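Local coordinates for TfuB1 (PDB 6JX3), which binds the leader peptide of a lasso peptide precursor, probably presenting it to the processing enzymes of the biosynthetic pathway, at residues Trp43-Asn46 against Asp47-Leu51. Residues are numbered along the deposited sequence; the frame is centred on the assembly and turned at random. Where two conformers were deposited one is given.
Sequences WQLN and DTAAL
Asn46 caps the first turn of helix 47-57 with its side chain: OD1 accepts the backbone N-H of Ala49 at 3.0 Å, a nearly straight bond whose donor stands tilted 29° from the carbonyl plane. With chi1 at 73°, CG lies between the backbone N and the carbonyl carbon, which folds the amide back over the helix start and also brings OD1 to 3.2 Å from CB of Ala49. The main-chain O of Asn46 meanwhile takes Ala50 N at 2.9 Å, so two successive amides of the first turn are satisfied by one residue. Beside this polar grip the packing is apolar and close. CB of Leu45 sits 3.9 Å from CB of Ala49, and the Leu45 CD2 methyl reaches the Ala49 carbonyl. This junction, where strand 41-45 ends and the helix sets off at 92° to it, belongs to the winged helix-turn-helix-like PqqD fold of RiPP recognition elements. The bound peptide extends the sheet antiparallel to Trp43-Leu45, and its backbone hydrogen-bonds to OD1 and ND2 of Asn46 and, in the conformer described, to OG1 of Thr48. The cap therefore also serves as part of the leader-binding groove. Replacing Asn46 by an alanine removes both amide atoms and would probably leave Ala49 N without its capping acceptor and the peptide backbone without the OD1 and ND2 partners. Contact is looser at exposed Asp47, whose CB bond points away from the strand and whose carboxylate makes no bond to residues 43-46.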
ATOM      1  N   TRP A  43      -0.968  -6.230  -8.592  1.00 18.51           N
ATOM      2  CA  TRP A  43      -1.602  -6.301  -7.294  1.00 19.17           C
ATOM      3  C   TRP A  43      -2.623  -5.191  -7.191  1.00 18.23           C
ATOM      4  O   TRP A  43      -2.427  -4.106  -7.748  1.00 18.88           O
ATOM      5  CB  TRP A  43      -0.578  -6.123  -6.176  1.00 22.11           C
ATOM      6  CG  TRP A  43       0.635  -6.963  -6.339  1.00 27.64           C
ATOM      7  CD1 TRP A  43       1.708  -6.716  -7.150  1.00 28.46           C
ATOM      8  CD2 TRP A  43       0.902  -8.191  -5.680  1.00 29.01           C
ATOM      9  NE1 TRP A  43       2.633  -7.716  -7.026  1.00 30.26           N
ATOM     10  CE2 TRP A  43       2.159  -8.642  -6.132  1.00 31.93           C
ATOM     11  CE3 TRP A  43       0.200  -8.962  -4.749  1.00 24.33           C
ATOM     12  CZ2 TRP A  43       2.728  -9.826  -5.684  1.00 30.63           C
ATOM     13  CZ3 TRP A  43       0.774 -10.139  -4.301  1.00 36.04           C
ATOM     14  CH2 TRP A  43       2.021 -10.560  -4.770  1.00 37.41           C
ATOM     15  N   GLN A  44      -3.706  -5.465  -6.471  1.00 17.79           N
ATOM     16  CA  GLN A  44      -4.697  -4.447  -6.162  1.00 16.14           C
ATOM     17  C   GLN A  44      -4.602  -4.096  -4.686  1.00 17.64           C
ATOM     18  O   GLN A  44      -4.459  -4.978  -3.833  1.00 20.41           O
ATOM     19  CB  GLN A  44      -6.114  -4.911  -6.495  1.00 21.54           C
ATOM     20  CG  GLN A  44      -7.129  -3.778  -6.527  1.00 34.29           C
ATOM     21  CD  GLN A  44      -8.190  -3.912  -5.454  1.00 58.21           C
ATOM     22  OE1 GLN A  44      -8.671  -5.012  -5.173  1.00 65.78           O
ATOM     23  NE2 GLN A  44      -8.569  -2.786  -4.852  1.00 48.19           N
ATOM     24  N   LEU A  45      -4.650  -2.802  -4.405  1.00 16.36           N
ATOM     25  CA  LEU A  45      -4.643  -2.293  -3.047  1.00 16.73           C
ATOM     26  C   LEU A  45      -6.042  -1.802  -2.711  1.00 15.83           C
ATOM     27  O   LEU A  45      -6.671  -1.118  -3.522  1.00 18.78           O
ATOM     28  CB  LEU A  45      -3.630  -1.154  -2.899  1.00 16.24           C
ATOM     29  CG  LEU A  45      -2.145  -1.513  -2.795  1.00 25.10           C
ATOM     30  CD1 LEU A  45      -1.619  -2.229  -4.041  1.00 32.31           C
ATOM     31  CD2 LEU A  45      -1.329  -0.257  -2.519  1.00 23.34           C
ATOM     32  N   ASN A  46      -6.538  -2.143  -1.520  1.00 16.05           N
ATOM     33  CA  ASN A  46      -7.839  -1.607  -1.157  1.00 18.24           C
ATOM     34  C   ASN A  46      -7.677  -0.137  -0.771  1.00 19.27           C
ATOM     35  O   ASN A  46      -6.587   0.432  -0.858  1.00 17.58           O
ATOM     36  CB  ASN A  46      -8.503  -2.469  -0.080  1.00 18.13           C
ATOM     37  CG  ASN A  46      -7.877  -2.318   1.305  1.00 22.07           C
ATOM     38  OD1 ASN A  46      -6.789  -1.776   1.469  1.00 18.17           O
ATOM     39  ND2 ASN A  46      -8.580  -2.821   2.311  1.00 21.47           N
ATOM     40  N   ASP A  47      -8.776   0.508  -0.371  1.00 18.81           N
ATOM     41  CA  ASP A  47      -8.742   1.961  -0.217  1.00 19.18           C
ATOM     42  C   ASP A  47      -7.754   2.384   0.862  1.00 18.37           C
ATOM     43  O   ASP A  47      -6.979   3.328   0.667  1.00 18.62           O
ATOM     44  CB  ASP A  47     -10.140   2.492   0.103  1.00 27.70           C
ATOM     45  CG  ASP A  47     -11.027   2.576  -1.128  1.00 43.96           C
ATOM     46  OD1 ASP A  47     -10.493   2.455  -2.252  1.00 47.92           O
ATOM     47  OD2 ASP A  47     -12.254   2.761  -0.970  1.00 56.48           O
ATOM     48  N   THR A  48      -7.750   1.690   1.998  1.00 18.54           N
ATOM     49  CA  THR A  48      -6.853   2.052   3.091  0.52 18.04           C
ATOM     50  C   THR A  48      -5.402   1.802   2.711  1.00 15.34           C
ATOM     51  O   THR A  48      -4.524   2.622   2.986  1.00 17.65           O
ATOM     52  CB  THR A  48      -7.217   1.258   4.340  0.52 21.22           C
ATOM     53  OG1 THR A  48      -8.616   1.417   4.610  0.52 21.15           O
ATOM     54  CG2 THR A  48      -6.406   1.736   5.531  0.52 18.17           C
ATOM     55  N   ALA A  49      -5.132   0.652   2.088  1.00 15.59           N
ATOM     56  CA  ALA A  49      -3.765   0.377   1.652  1.00 14.31           C
ATOM     57  C   ALA A  49      -3.288   1.429   0.662  1.00 16.01           C
ATOM     58  O   ALA A  49      -2.146   1.898   0.740  1.00 15.20           O
ATOM     59  CB  ALA A  49      -3.674  -1.023   1.029  1.00 13.44           C
ATOM     60  N   ALA A  50      -4.161   1.835  -0.263  1.00 14.31           N
ATOM     61  CA  ALA A  50      -3.777   2.846  -1.246  1.00 15.32           C
ATOM     62  C   ALA A  50      -3.473   4.171  -0.571  1.00 15.50           C
ATOM     63  O   ALA A  50      -2.510   4.855  -0.933  1.00 17.45           O
ATOM     64  CB  ALA A  50      -4.886   3.017  -2.280  1.00 17.32           C
ATOM     65  N   LEU A  51      -4.297   4.544   0.411  1.00 15.60           N
ATOM     66  CA  LEU A  51      -4.101   5.789   1.143  1.00 18.93           C
ATOM     67  C   LEU A  51      -2.770   5.783   1.877  1.00 16.93           C
ATOM     68  O   LEU A  51      -2.029   6.774   1.854  1.00 17.58           O
ATOM     69  CB  LEU A  51      -5.260   5.954   2.123  1.00 22.04           C
ATOM     70  CG  LEU A  51      -5.478   7.177   2.996  1.00 39.54           C
ATOM     71  CD1 LEU A  51      -5.223   8.465   2.234  1.00 39.42           C
ATOM     72  CD2 LEU A  51      -6.915   7.112   3.488  1.00 40.10           C
TER